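Local structure of DNA gyrase, B subunit, truncated (Myxococcus xanthus, 3CWV) at residues 208-213 with 227-232; 214-219 with 299-304; 243-248 with 274-279. The protein probably works as a gyrase B subunit, taking part in the ATP-dependent breakage, passage and rejoining of double-stranded DNA. All coordinates share one frame; numbering follows the deposited sequence.

From the N terminus, helix 208-217 opens the first two loops. Contact 1 closes a short one, as 208-213 meets the start of strand 228-234 at 227-232. The last turn of the same helix and the residues after it, 214-219, wait until 299-304 to close contact 2, so these contacts cross. Contact 3, between 243-248 and 274-279, begins after contact 1 has closed and is complete before contact 2 is. All three reach one five-stranded sheet, in which strands 228-234, 237-245 and 300-307 lie side by side. Contacts 1 and 2 seat helix 208-217 on one face of that sheet, while contact 3 brings helix 267-284 to the other.

Contact 1: 208-213 with 227-232; sequences GVAQWA and PVVFDF
Helix-on-sheet packing at the margin of a β-sheet is illustrated here by A210 and A213, small residues of helix 208-217 that turn toward P227 and V229 at the entrance to strand 228-234. The two backbones come nearest at A210 and P227, whose CA atoms are 6.0 Å apart. P227 meets the helix with its ring: CG touches the carbonyl oxygen A210 O at 3.5 Å and, more loosely, the methyl A213 CB at 4.5 Å. The proline thus faces two residues almost one helical turn apart, and no hydrogen bond joins the segments. V229, two places on, also points to the helix, beside A210; the modelled approach of its CG1 to A210 CB is too short to be trusted. Strand alternation sends V228 the other way, onto L343 of helix 328-345. Within the helix, the backbone bond from A213 N to V209 O (2.9 Å) is an ordinary i to i-4 helix bond. Its other flanks are engaged as well: V209 lies on A242 of the adjoining strand and on L184 of helix 171-184, and W212 packs on E180 and A183 of that same helix. Helix 208-217 therefore lies between helix 171-184 and one face of the five-stranded sheet, whose border strand 228-234 it meets here, an arrangement consistent with the S5-like transducer domain of type II topoisomerases, which follows the ATP-binding domain.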
loop_
_atom_site.group_PDB
_atom_site.type_symbol
_atom_site.label_atom_id
_atom_site.label_comp_id
_atom_site.label_asym_id
_atom_site.label_seq_id
_atom_site.Cartn_x
_atom_site.Cartn_y
_atom_site.Cartn_z
ATOM N N GLY A 208 1.275 11.961 -5.591
ATOM C CA GLY A 208 1.884 10.901 -4.778
ATOM C C GLY A 208 2.225 11.247 -3.332
ATOM O O GLY A 208 1.462 11.924 -2.636
ATOM N N VAL A 209 3.377 10.786 -2.868
ATOM C CA VAL A 209 3.742 11.001 -1.471
ATOM C C VAL A 209 4.106 12.475 -1.217
ATOM O O VAL A 209 4.101 12.922 -0.074
ATOM C CB VAL A 209 4.849 10.038 -0.985
ATOM C CG1 VAL A 209 4.351 8.581 -0.993
ATOM C CG2 VAL A 209 6.144 10.207 -1.807
ATOM N N ALA A 210 4.392 13.223 -2.287
ATOM C CA ALA A 210 4.624 14.668 -2.172
ATOM C C ALA A 210 3.323 15.371 -1.820
ATOM O O ALA A 210 3.266 16.226 -0.919
ATOM C CB ALA A 210 5.185 15.225 -3.468
ATOM N N GLN A 211 2.263 14.989 -2.520
ATOM C CA GLN A 211 0.969 15.575 -2.256
ATOM C C GLN A 211 0.533 15.202 -0.836
ATOM O O GLN A 211 -0.024 16.035 -0.118
ATOM C CB GLN A 211 -0.034 15.153 -3.327
ATOM C CG GLN A 211 -1.440 15.716 -3.168
ATOM C CD GLN A 211 -2.235 15.625 -4.447
ATOM O OE1 GLN A 211 -1.804 14.994 -5.401
ATOM N NE2 GLN A 211 -3.405 16.258 -4.477
ATOM N N TRP A 212 0.852 13.974 -0.417
ATOM C CA TRP A 212 0.512 13.457 0.905
ATOM C C TRP A 212 1.277 14.172 2.010
ATOM O O TRP A 212 0.731 14.414 3.091
ATOM C CB TRP A 212 0.820 11.948 0.974
ATOM C CG TRP A 212 0.358 11.222 2.229
ATOM C CD1 TRP A 212 -0.634 11.613 3.084
ATOM C CD2 TRP A 212 0.829 9.948 2.719
ATOM N NE1 TRP A 212 -0.777 10.688 4.098
ATOM C CE2 TRP A 212 0.100 9.656 3.895
ATOM C CE3 TRP A 212 1.800 9.034 2.282
ATOM C CZ2 TRP A 212 0.315 8.496 4.646
ATOM C CZ3 TRP A 212 2.009 7.878 3.022
ATOM C CH2 TRP A 212 1.267 7.619 4.197
ATOM N N ALA A 213 2.549 14.477 1.758
ATOM C CA ALA A 213 3.370 15.187 2.738
ATOM C C ALA A 213 2.796 16.586 3.013
ATOM O O ALA A 213 2.755 17.040 4.169
ATOM C CB ALA A 213 4.824 15.272 2.270
ATOM N N PRO A 227 6.955 20.437 -1.296
ATOM C CA PRO A 227 7.888 19.459 -0.751
ATOM C C PRO A 227 9.027 19.190 -1.718
ATOM O O PRO A 227 8.878 19.371 -2.941
ATOM C CB PRO A 227 7.009 18.203 -0.560
ATOM C CG PRO A 227 5.609 18.744 -0.432
ATOM C CD PRO A 227 5.606 19.862 -1.466
ATOM N N VAL A 228 10.168 18.791 -1.176
ATOM C CA VAL A 228 11.246 18.263 -2.013
ATOM C C VAL A 228 10.856 16.846 -2.430
ATOM O O VAL A 228 10.489 16.046 -1.581
ATOM C CB VAL A 228 12.584 18.217 -1.266
ATOM C CG1 VAL A 228 13.672 17.632 -2.174
ATOM C CG2 VAL A 228 12.982 19.601 -0.784
ATOM N N VAL A 229 10.937 16.532 -3.722
ATOM C CA VAL A 229 10.447 15.244 -4.213
ATOM C C VAL A 229 11.445 14.562 -5.139
ATOM O O VAL A 229 12.182 15.225 -5.868
ATOM C CB VAL A 229 9.088 15.379 -4.964
ATOM C CG1 VAL A 229 8.090 16.121 -4.110
ATOM C CG2 VAL A 229 9.253 16.110 -6.285
ATOM N N PHE A 230 11.458 13.234 -5.101
ATOM C CA PHE A 230 12.224 12.413 -6.042
ATOM C C PHE A 230 11.377 11.228 -6.461
ATOM O O PHE A 230 10.528 10.757 -5.693
ATOM C CB PHE A 230 13.522 11.919 -5.403
ATOM C CG PHE A 230 14.423 13.019 -4.940
ATOM C CD1 PHE A 230 15.137 13.782 -5.861
ATOM C CD2 PHE A 230 14.565 13.291 -3.590
ATOM C CE1 PHE A 230 15.973 14.797 -5.439
ATOM C CE2 PHE A 230 15.401 14.311 -3.166
ATOM C CZ PHE A 230 16.101 15.063 -4.093
ATOM N N ASP A 231 11.553 10.782 -7.700
ATOM C CA ASP A 231 10.868 9.602 -8.183
ATOM C C ASP A 231 11.790 9.032 -9.239
ATOM O O ASP A 231 11.985 9.664 -10.276
ATOM C CB ASP A 231 9.527 9.981 -8.832
ATOM C CG ASP A 231 8.764 8.776 -9.387
ATOM O OD1 ASP A 231 9.183 7.594 -9.210
ATOM O OD2 ASP A 231 7.712 9.020 -10.021
ATOM N N PHE A 232 12.363 7.861 -8.977
ATOM C CA PHE A 232 13.247 7.230 -9.963
ATOM C C PHE A 232 13.230 5.713 -9.834
ATOM O O PHE A 232 12.688 5.178 -8.872
ATOM C CB PHE A 232 14.681 7.762 -9.830
ATOM C CG PHE A 232 15.360 7.384 -8.535
ATOM C CD1 PHE A 232 16.278 6.343 -8.500
ATOM C CD2 PHE A 232 15.102 8.078 -7.370
ATOM C CE1 PHE A 232 16.893 5.988 -7.316
ATOM C CE2 PHE A 232 15.727 7.737 -6.191
ATOM C CZ PHE A 232 16.620 6.688 -6.164
#

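Contact 2: 214-219 with 299-304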
loop_
_atom_site.group_PDB
_atom_site.type_symbol
_atom_site.label_atom_id
_atom_site.label_comp_id
_atom_site.label_asym_id
_atom_site.label_seq_id
_atom_site.Cartn_x
_atom_site.Cartn_y
_atom_site.Cartn_z
ATOM N N HIS A 214 2.347 17.251 1.952
ATOM C CA HIS A 214 1.688 18.551 2.085
ATOM C C HIS A 214 0.486 18.423 3.008
ATOM O O HIS A 214 0.321 19.216 3.944
ATOM C CB HIS A 214 1.200 19.092 0.739
ATOM C CG HIS A 214 0.147 20.153 0.888
ATOM N ND1 HIS A 214 0.449 21.468 1.182
ATOM C CD2 HIS A 214 -1.208 20.079 0.854
ATOM C CE1 HIS A 214 -0.671 22.161 1.295
ATOM N NE2 HIS A 214 -1.691 21.341 1.106
ATOM N N VAL A 215 -0.358 17.431 2.726
ATOM C CA VAL A 215 -1.519 17.139 3.556
ATOM C C VAL A 215 -1.136 16.986 5.017
ATOM O O VAL A 215 -1.742 17.628 5.886
ATOM C CB VAL A 215 -2.269 15.866 3.076
ATOM C CG1 VAL A 215 -3.299 15.412 4.105
ATOM C CG2 VAL A 215 -2.945 16.121 1.747
ATOM N N LEU A 216 -0.133 16.139 5.287
ATOM C CA LEU A 216 0.285 15.825 6.654
ATOM C C LEU A 216 0.838 17.024 7.403
ATOM O O LEU A 216 0.891 17.014 8.628
ATOM C CB LEU A 216 1.339 14.713 6.659
ATOM C CG LEU A 216 0.883 13.312 6.237
ATOM C CD1 LEU A 216 2.077 12.529 5.718
ATOM C CD2 LEU A 216 0.211 12.614 7.421
ATOM N N THR A 217 1.273 18.040 6.664
ATOM C CA THR A 217 1.842 19.244 7.272
ATOM C C THR A 217 0.973 20.505 7.125
ATOM O O THR A 217 1.368 21.588 7.578
ATOM C CB THR A 217 3.252 19.550 6.698
ATOM O OG1 THR A 217 3.195 19.648 5.270
ATOM C CG2 THR A 217 4.249 18.481 7.089
ATOM N N GLU A 218 -0.192 20.380 6.487
ATOM C CA GLU A 218 -0.985 21.568 6.102
ATOM C C GLU A 218 -1.340 22.528 7.265
ATOM O O GLU A 218 -1.599 23.711 7.035
ATOM C CB GLU A 218 -2.258 21.170 5.331
ATOM C CG GLU A 218 -3.307 20.490 6.185
ATOM C CD GLU A 218 -4.641 20.285 5.476
ATOM O OE1 GLU A 218 -4.738 20.487 4.239
ATOM O OE2 GLU A 218 -5.602 19.902 6.176
ATOM N N ALA A 219 -1.340 22.020 8.496
ATOM C CA ALA A 219 -1.681 22.821 9.678
ATOM C C ALA A 219 -0.441 23.160 10.510
ATOM O O ALA A 219 -0.544 23.490 11.700
ATOM C CB ALA A 219 -2.699 22.083 10.539
ATOM N N GLY A 299 11.578 19.185 12.690
ATOM C CA GLY A 299 10.541 19.780 11.851
ATOM C C GLY A 299 10.326 19.123 10.493
ATOM O O GLY A 299 9.507 19.594 9.702
ATOM N N LEU A 300 11.045 18.035 10.225
ATOM C CA LEU A 300 10.902 17.293 8.961
ATOM C C LEU A 300 9.775 16.257 8.976
ATOM O O LEU A 300 9.705 15.410 9.873
ATOM C CB LEU A 300 12.209 16.579 8.584
ATOM C CG LEU A 300 12.219 15.764 7.278
ATOM C CD1 LEU A 300 11.783 16.612 6.084
ATOM C CD2 LEU A 300 13.570 15.138 7.015
ATOM N N THR A 301 8.903 16.333 7.976
ATOM C CA THR A 301 8.015 15.235 7.634
ATOM C C THR A 301 8.590 14.647 6.338
ATOM O O THR A 301 8.656 15.326 5.309
ATOM C CB THR A 301 6.548 15.696 7.447
ATOM O OG1 THR A 301 6.058 16.275 8.665
ATOM C CG2 THR A 301 5.623 14.519 7.049
ATOM N N ALA A 302 9.041 13.392 6.408
ATOM C CA ALA A 302 9.656 12.722 5.259
ATOM C C ALA A 302 8.969 11.373 5.005
ATOM O O ALA A 302 8.586 10.656 5.944
ATOM C CB ALA A 302 11.166 12.528 5.494
ATOM N N ILE A 303 8.779 11.057 3.729
ATOM C CA ILE A 303 8.169 9.799 3.334
ATOM C C ILE A 303 9.058 9.169 2.263
ATOM O O ILE A 303 9.451 9.847 1.302
ATOM C CB ILE A 303 6.748 10.013 2.750
ATOM C CG1 ILE A 303 5.859 10.813 3.721
ATOM C CG2 ILE A 303 6.096 8.653 2.407
ATOM C CD1 ILE A 303 4.589 11.332 3.101
ATOM N N VAL A 304 9.383 7.886 2.443
ATOM C CA VAL A 304 10.229 7.147 1.509
ATOM C C VAL A 304 9.564 5.796 1.167
ATOM O O VAL A 304 9.373 4.975 2.043
ATOM C CB VAL A 304 11.632 6.866 2.123
ATOM C CG1 VAL A 304 12.470 6.040 1.139
ATOM C CG2 VAL A 304 12.362 8.188 2.539
HETATM O O HOH W 1 3.830 15.601 9.839
#
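With chi1 at 55°, T217 tucks its hydroxyl between backbone N and carbonyl carbon and swings CG2 across to T301, whose own chi1 of -61° places OG1 anti to the carbonyl carbon. The two threonines run alongside one another, pointing opposite ways, so that methyl meets hydroxyl: T217 CG2 lies 3.3 Å from T301 OG1 and 3.6 Å from T301 CB. Neither hydroxyl is spent on the other. T217 OG1 turns back to its own helix, where the carbonyls of A213 and H214 both lie within reach of its proton, and it accepts from Q222 NE2. T301 OG1 instead takes a water at 2.6 Å, which also makes a weak, long bond to the carbonyl L216 O at 3.5 Å, a tenuous bridge from strand to helix. Helix 208-217 here lies over strand 300-307, the middle strand of the five-stranded sheet in the S5-like domain. Two residues further along that strand, I303 points to the helix on the same face as T301. Its CD1 meets L216 CD1 at 3.8 Å, the two chains crossing obliquely, while L216 CD1 stands more loosely beside T301 CG2 at 4.3 Å. The same isoleucine also packs on V209, W212 and A213 in the preceding turns, and L216 reaches L254 of strand 252-257. L300, pointing away from the helix, packs instead on L243 and W245 of the neighbouring strand.

Contact 3: 243-248 with 274-279; sequences LQWCED and QALRGA
One methyl group, L276 CD2, carries the whole of this contact, touching both W245 and L243. It approaches the indole of W245 in the plane of the ring, at the edge of the six-membered part, where it lies 3.8 Å from CZ2 and equally far from CH2. L243 reaches the same methyl tip to tip, its CD2 3.9 Å from L276 CD2. With CG opposite the backbone N (chi1 -180°), L276 carries CD2 out from the helix to the strand side chains; all three touching residues are buried. L243 and W245, two apart on strand 237-245, point to the same side of the sheet, so a single helix residue is met by both. This is α/β packing of the S5-like domain: helix 267-284 lies against the sheet face opposite helix 208-217. Around this first shell, W293 and V296 of the short helix 293-296 also pack on L276, and the indole is anchored by a hydrogen bond from W245 NE1 to V296 O, which would fix how the ring is turned. Between the two apolar residues, Q244 faces the other way, packing on T217 and P227. Its NE2 bonds to W245 O at 3.0 Å, the N-H...O angle being 155°, with the donor 37° above the carbonyl plane; the same nitrogen also binds H224 O. Further out, A275 and A279 turn another flank of the helix to F340 of helix 328-345, while R288 NH2 bonds to Q274 O and the carbonyl R288 O receives R277 NH2.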
loop_
_atom_site.group_PDB
_atom_site.type_symbol
_atom_site.label_atom_id
_atom_site.label_comp_id
_atom_site.label_asym_id
_atom_site.label_seq_id
_atom_site.Cartn_x
_atom_site.Cartn_y
_atom_site.Cartn_z
ATOM N N LEU A 243 10.087 15.265 1.070
ATOM C CA LEU A 243 10.558 15.860 2.322
ATOM C C LEU A 243 9.959 17.263 2.501
ATOM O O LEU A 243 9.936 18.065 1.571
ATOM C CB LEU A 243 12.096 15.942 2.363
ATOM C CG LEU A 243 12.893 14.632 2.214
ATOM C CD1 LEU A 243 13.303 14.436 0.759
ATOM C CD2 LEU A 243 14.140 14.688 3.083
ATOM N N GLN A 244 9.512 17.556 3.710
ATOM C CA GLN A 244 8.838 18.814 3.986
ATOM C C GLN A 244 9.203 19.273 5.388
ATOM O O GLN A 244 8.881 18.594 6.365
ATOM C CB GLN A 244 7.308 18.649 3.870
ATOM C CG GLN A 244 6.524 19.917 4.244
ATOM C CD GLN A 244 6.776 21.037 3.260
ATOM O OE1 GLN A 244 6.451 20.916 2.089
ATOM N NE2 GLN A 244 7.394 22.118 3.726
ATOM N N TRP A 245 9.883 20.420 5.467
ATOM C CA TRP A 245 10.266 21.028 6.726
ATOM C C TRP A 245 9.262 22.087 7.132
ATOM O O TRP A 245 8.752 22.828 6.293
ATOM C CB TRP A 245 11.648 21.665 6.628
ATOM C CG TRP A 245 12.783 20.697 6.719
ATOM C CD1 TRP A 245 13.385 20.240 7.855
ATOM C CD2 TRP A 245 13.467 20.083 5.628
ATOM N NE1 TRP A 245 14.412 19.389 7.539
ATOM C CE2 TRP A 245 14.476 19.266 6.174
ATOM C CE3 TRP A 245 13.322 20.138 4.240
ATOM C CZ2 TRP A 245 15.334 18.509 5.384
ATOM C CZ3 TRP A 245 14.182 19.386 3.454
ATOM C CH2 TRP A 245 15.171 18.581 4.033
ATOM N N CYS A 246 8.984 22.127 8.428
ATOM C CA CYS A 246 8.082 23.085 9.035
ATOM C C CYS A 246 8.817 23.633 10.248
ATOM O O CYS A 246 9.803 23.048 10.686
ATOM C CB CYS A 246 6.782 22.409 9.465
ATOM S SG CYS A 246 5.841 21.672 8.103
ATOM N N GLU A 247 8.359 24.751 10.799
ATOM C CA GLU A 247 9.060 25.294 11.955
ATOM C C GLU A 247 8.448 24.848 13.273
ATOM O O GLU A 247 7.823 25.631 13.991
ATOM C CB GLU A 247 9.242 26.813 11.869
ATOM C CG GLU A 247 8.005 27.597 11.535
ATOM C CD GLU A 247 8.034 28.985 12.156
ATOM O OE1 GLU A 247 6.942 29.555 12.414
ATOM O OE2 GLU A 247 9.159 29.490 12.397
ATOM N N ASP A 248 8.634 23.565 13.570
ATOM C CA ASP A 248 8.274 22.986 14.859
ATOM C C ASP A 248 9.267 21.892 15.256
ATOM O O ASP A 248 10.267 21.661 14.569
ATOM C CB ASP A 248 6.827 22.475 14.879
ATOM C CG ASP A 248 6.479 21.602 13.674
ATOM O OD1 ASP A 248 5.336 21.716 13.177
ATOM O OD2 ASP A 248 7.336 20.806 13.226
ATOM N N GLN A 274 21.478 9.428 4.109
ATOM C CA GLN A 274 22.906 9.542 3.844
ATOM C C GLN A 274 23.184 10.547 2.739
ATOM O O GLN A 274 24.146 11.331 2.825
ATOM C CB GLN A 274 23.531 8.174 3.530
ATOM C CG GLN A 274 23.650 7.275 4.789
ATOM C CD GLN A 274 24.584 7.866 5.861
ATOM O OE1 GLN A 274 24.137 8.377 6.897
ATOM N NE2 GLN A 274 25.884 7.813 5.595
ATOM N N ALA A 275 22.345 10.531 1.706
ATOM C CA ALA A 275 22.451 11.485 0.605
ATOM C C ALA A 275 22.242 12.928 1.083
ATOM O O ALA A 275 22.976 13.824 0.675
ATOM C CB ALA A 275 21.454 11.132 -0.508
ATOM N N LEU A 276 21.258 13.142 1.962
ATOM C CA LEU A 276 20.946 14.489 2.471
ATOM C C LEU A 276 22.007 15.007 3.453
ATOM O O LEU A 276 22.495 16.141 3.322
ATOM C CB LEU A 276 19.568 14.516 3.148
ATOM C CG LEU A 276 19.065 15.845 3.744
ATOM C CD1 LEU A 276 19.103 17.005 2.742
ATOM C CD2 LEU A 276 17.679 15.686 4.311
ATOM N N ARG A 277 22.348 14.187 4.441
ATOM C CA ARG A 277 23.407 14.529 5.392
ATOM C C ARG A 277 24.722 14.833 4.682
ATOM O O ARG A 277 25.488 15.688 5.131
ATOM C CB ARG A 277 23.617 13.392 6.387
ATOM C CG ARG A 277 22.551 13.287 7.452
ATOM C CD ARG A 277 22.904 12.169 8.415
ATOM N NE ARG A 277 24.193 12.442 9.048
ATOM C CZ ARG A 277 24.899 11.559 9.744
ATOM N NH1 ARG A 277 24.445 10.325 9.914
ATOM N NH2 ARG A 277 26.065 11.915 10.273
ATOM N N GLY A 278 24.963 14.132 3.574
ATOM C CA GLY A 278 26.146 14.304 2.755
ATOM C C GLY A 278 26.138 15.546 1.874
ATOM O O GLY A 278 27.197 16.135 1.607
ATOM N N ALA A 279 24.953 15.919 1.395
ATOM C CA ALA A 279 24.780 17.124 0.609
ATOM C C ALA A 279 25.015 18.326 1.509
ATOM O O ALA A 279 25.699 19.262 1.119
ATOM C CB ALA A 279 23.381 17.174 -0.005
#